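Side-chain contacts in thioesterase (Pseudomonas aeruginosa, PDB 3QY3), which probably hydrolyses the thioester bond of fatty acyl-CoA molecules, as a member of the hotdog-fold thioesterases: residues Thr145-Pro148 against Asp149-Ala153; Lys89-Val92 against His93-Val97. All coordinates share one frame; numbering follows the deposited sequence.

How the contacts relate
Taken from the N terminus, the chain first meets contact 2, in the loop that leaves strand 76-87 and turns at a cis proline into strand 96-106. Contact 1 comes last, where the loop after strand 143-144 runs into the C-terminal helix 149-155. The two follow in series, neither nested nor crossing, and lie on opposite sides of the chain's centre, with nearest atoms about 21 Å apart. Each is a local closure: contact 2 folds a strand-connecting loop back on the start of its next strand and faces a second subunit, whereas contact 1 starts the C-terminal helix against strand 128-138, where P148 and I151 rest on W136.

Contact 1: Thr145-Pro148 against Asp149-Ala153; sequences TPVP and DSIRA
P146 touches R152 across the first turn of the C-terminal helix: its CB lies 3.6 Å from NH1 of the guanidinium, approached obliquely. V147 follows and meets two residues of the helix in different ways. Its carbonyl oxygen sits over one face of the R152 guanidinium, 3.3 Å above the plane and offset toward the rim; the angle is too poor for a hydrogen bond, and the contact is one of a carbonyl against a cationic face. The arginine gets there because its chain is extended from CG to NE and runs back along the loop. The V147 side chain goes to I151, the two crossing at about a right angle. With CG1 anti to the backbone N (chi1 176°), that methyl is brought within 3.7 Å of I151 CG2, making a small apolar contact between two buried residues. P148, at the N-cap position, closes the segment with its carbonyl: P148 O accepts a nearly straight bond from R152 N at 3.3 Å, in the carbonyl plane, and a weak, bent one from I151 N at 3.2 Å. The straight one is the first i to i+4 bond of the helix. The P148 ring and the I151 side chain lie side by side, CD 4.2 Å from CD1. P148 and I151 also rest on W136 of strand 128-138, while I151 reaches L67 and I69 in loops; a backbone hydrogen bond between V147 and T108 ties the loop to the turn between strands 96-106 and 110-119.

Contact 2: Lys89-Val92 against His93-Val97; sequences KPVV and HPATV
The loop joining strand 76-87 to strand 96-106 of the hotdog sheet doubles back through a cis peptide bond before P94, and V91 meets A95 and V97 across the bend. The packing rests on the two branches of V91. CG1, anti to the backbone N (chi1 173°), touches A95 CB at 3.6 Å, while CG2 goes to V97 CG2 at 4.2 Å, the two valine side chains crossing obliquely. One valine thus spans both A95 and V97, which, two apart in sequence, point to the same side of the chain. A95 CB is also 3.6 Å from V92 O, so the alanine methyl meets the V91 methyl and the V92 carbonyl oxygen together. No hydrogen bond joins the two halves of the bend, and H93 N is buried here without a partner; V92 O and P94 O, both acceptors, come within 3.3 Å. H93 carries its ring away from the bend, where P94 CB lies over one face, 3.9 Å above the plane and offset toward the rim. The ring meets W38 edge-to-face, and its NE2 is hydrogen-bonded to E58 OE2 of the second subunit; V61 of that subunit packs on the same histidine. The chemistry is therefore divided: apolar contacts close the bend within the chain, while the imidazole spends its NE2 on a bond between subunits.

Contact 1: Thr145-Pro148 against Asp149-Ala153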
# COMPACT_ATOMS: atom_id res chain seq x y z
N THR A 145 11.89 -16.58 -23.19
CA THR A 145 11.46 -17.96 -23.46
C THR A 145 10.08 -17.92 -24.12
O THR A 145 9.39 -16.94 -24.00
CB THR A 145 11.37 -18.76 -22.15
OG1 THR A 145 10.36 -18.19 -21.29
CG2 THR A 145 12.72 -18.74 -21.44
N PRO A 146 9.67 -19.00 -24.81
CA PRO A 146 8.40 -18.84 -25.52
C PRO A 146 7.16 -18.65 -24.63
O PRO A 146 7.12 -19.08 -23.47
CB PRO A 146 8.30 -20.13 -26.37
CG PRO A 146 9.70 -20.69 -26.40
CD PRO A 146 10.29 -20.31 -25.07
N VAL A 147 6.18 -17.95 -25.15
CA VAL A 147 4.89 -17.82 -24.49
C VAL A 147 4.27 -19.24 -24.38
O VAL A 147 4.41 -20.05 -25.30
CB VAL A 147 3.99 -16.85 -25.31
CG1 VAL A 147 2.60 -16.76 -24.73
CG2 VAL A 147 4.62 -15.48 -25.43
N PRO A 148 3.63 -19.57 -23.24
CA PRO A 148 3.01 -20.87 -23.02
C PRO A 148 1.98 -21.19 -24.08
O PRO A 148 1.36 -20.28 -24.65
CB PRO A 148 2.29 -20.69 -21.68
CG PRO A 148 3.05 -19.59 -20.99
CD PRO A 148 3.48 -18.68 -22.08
N ASP A 149 1.78 -22.48 -24.32
CA ASP A 149 0.83 -22.93 -25.31
C ASP A 149 -0.57 -22.42 -25.06
O ASP A 149 -1.31 -22.12 -25.98
CB ASP A 149 0.81 -24.46 -25.31
CG ASP A 149 2.12 -25.06 -25.76
OD1 ASP A 149 2.85 -24.33 -26.51
OD2 ASP A 149 2.41 -26.27 -25.39
N SER A 150 -0.94 -22.36 -23.79
CA SER A 150 -2.29 -21.96 -23.39
C SER A 150 -2.66 -20.55 -23.92
O SER A 150 -3.77 -20.33 -24.43
CB SER A 150 -2.40 -22.00 -21.86
OG SER A 150 -1.47 -21.13 -21.26
N ILE A 151 -1.70 -19.64 -23.86
CA ILE A 151 -1.92 -18.28 -24.33
C ILE A 151 -1.92 -18.20 -25.84
O ILE A 151 -2.82 -17.59 -26.42
CB ILE A 151 -0.90 -17.31 -23.70
CG1 ILE A 151 -1.21 -17.21 -22.21
CG2 ILE A 151 -0.94 -15.92 -24.37
CD1 ILE A 151 -0.12 -16.69 -21.41
N ARG A 152 -0.98 -18.90 -26.48
CA ARG A 152 -1.01 -19.00 -27.92
C ARG A 152 -2.36 -19.59 -28.34
O ARG A 152 -3.01 -19.03 -29.22
CB ARG A 152 0.18 -19.82 -28.43
CG ARG A 152 1.53 -19.11 -28.19
CD ARG A 152 2.72 -19.96 -28.63
NE ARG A 152 3.92 -19.15 -28.87
CZ ARG A 152 5.18 -19.59 -28.82
NH1 ARG A 152 5.45 -20.87 -28.51
NH2 ARG A 152 6.19 -18.76 -29.08
N ALA A 153 -2.79 -20.68 -27.69
CA ALA A 153 -4.10 -21.29 -27.99
C ALA A 153 -5.28 -20.34 -27.80
O ALA A 153 -6.24 -20.31 -28.60
CB ALA A 153 -4.30 -22.53 -27.15

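Contact 2: Lys89-Val92 against His93-Val97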
# COMPACT_ATOMS: atom_id res chain seq x y z
N LYS A 89 -11.48 8.95 -15.63
CA LYS A 89 -12.52 9.32 -14.65
C LYS A 89 -12.07 8.72 -13.30
O LYS A 89 -11.57 7.58 -13.26
CB LYS A 89 -13.88 8.74 -15.00
CG LYS A 89 -14.34 8.99 -16.44
CD LYS A 89 -15.80 8.42 -16.79
CE LYS A 89 -16.82 8.44 -15.66
NZ LYS A 89 -17.39 9.78 -15.28
N PRO A 90 -12.27 9.47 -12.23
CA PRO A 90 -11.88 8.96 -10.89
C PRO A 90 -12.87 7.96 -10.38
O PRO A 90 -14.05 8.00 -10.74
CB PRO A 90 -11.87 10.23 -10.02
CG PRO A 90 -12.82 11.15 -10.69
CD PRO A 90 -12.81 10.84 -12.16
N VAL A 91 -12.39 7.09 -9.49
CA VAL A 91 -13.24 6.14 -8.79
C VAL A 91 -13.27 6.58 -7.34
O VAL A 91 -12.25 6.97 -6.76
CB VAL A 91 -12.72 4.73 -8.91
CG1 VAL A 91 -13.51 3.71 -8.01
CG2 VAL A 91 -12.65 4.21 -10.39
N VAL A 92 -14.45 6.50 -6.74
CA VAL A 92 -14.65 6.84 -5.36
C VAL A 92 -15.27 5.66 -4.61
O VAL A 92 -16.27 5.11 -5.02
CB VAL A 92 -15.50 8.08 -5.27
CG1 VAL A 92 -15.89 8.44 -3.80
CG2 VAL A 92 -14.76 9.29 -5.88
N HIS A 93 -14.69 5.34 -3.45
CA HIS A 93 -15.26 4.30 -2.57
C HIS A 93 -16.67 4.65 -2.09
O HIS A 93 -16.96 5.82 -1.77
CB HIS A 93 -14.32 4.13 -1.37
CG HIS A 93 -14.67 2.99 -0.45
ND1 HIS A 93 -15.57 3.12 0.58
CD2 HIS A 93 -14.23 1.71 -0.41
CE1 HIS A 93 -15.66 1.97 1.23
NE2 HIS A 93 -14.83 1.10 0.68
N PRO A 94 -17.56 3.66 -1.95
CA PRO A 94 -17.40 2.26 -2.29
C PRO A 94 -17.61 2.09 -3.82
O PRO A 94 -18.46 2.74 -4.41
CB PRO A 94 -18.52 1.58 -1.54
CG PRO A 94 -19.53 2.62 -1.30
CD PRO A 94 -18.84 3.93 -1.26
N ALA A 95 -16.91 1.13 -4.40
CA ALA A 95 -17.05 0.84 -5.81
C ALA A 95 -16.37 -0.50 -6.07
O ALA A 95 -15.52 -0.94 -5.30
CB ALA A 95 -16.37 1.96 -6.67
N THR A 96 -16.76 -1.13 -7.17
CA THR A 96 -16.08 -2.31 -7.69
C THR A 96 -15.55 -1.98 -9.08
O THR A 96 -16.31 -1.65 -10.00
CB THR A 96 -17.01 -3.53 -7.73
OG1 THR A 96 -17.45 -3.78 -6.39
CG2 THR A 96 -16.29 -4.75 -8.34
N VAL A 97 -14.23 -2.04 -9.23
CA VAL A 97 -13.61 -1.77 -10.51
C VAL A 97 -13.69 -3.03 -11.36
O VAL A 97 -13.45 -4.11 -10.88
CB VAL A 97 -12.14 -1.29 -10.36
CG1 VAL A 97 -11.40 -1.34 -11.71
CG2 VAL A 97 -12.12 0.14 -9.75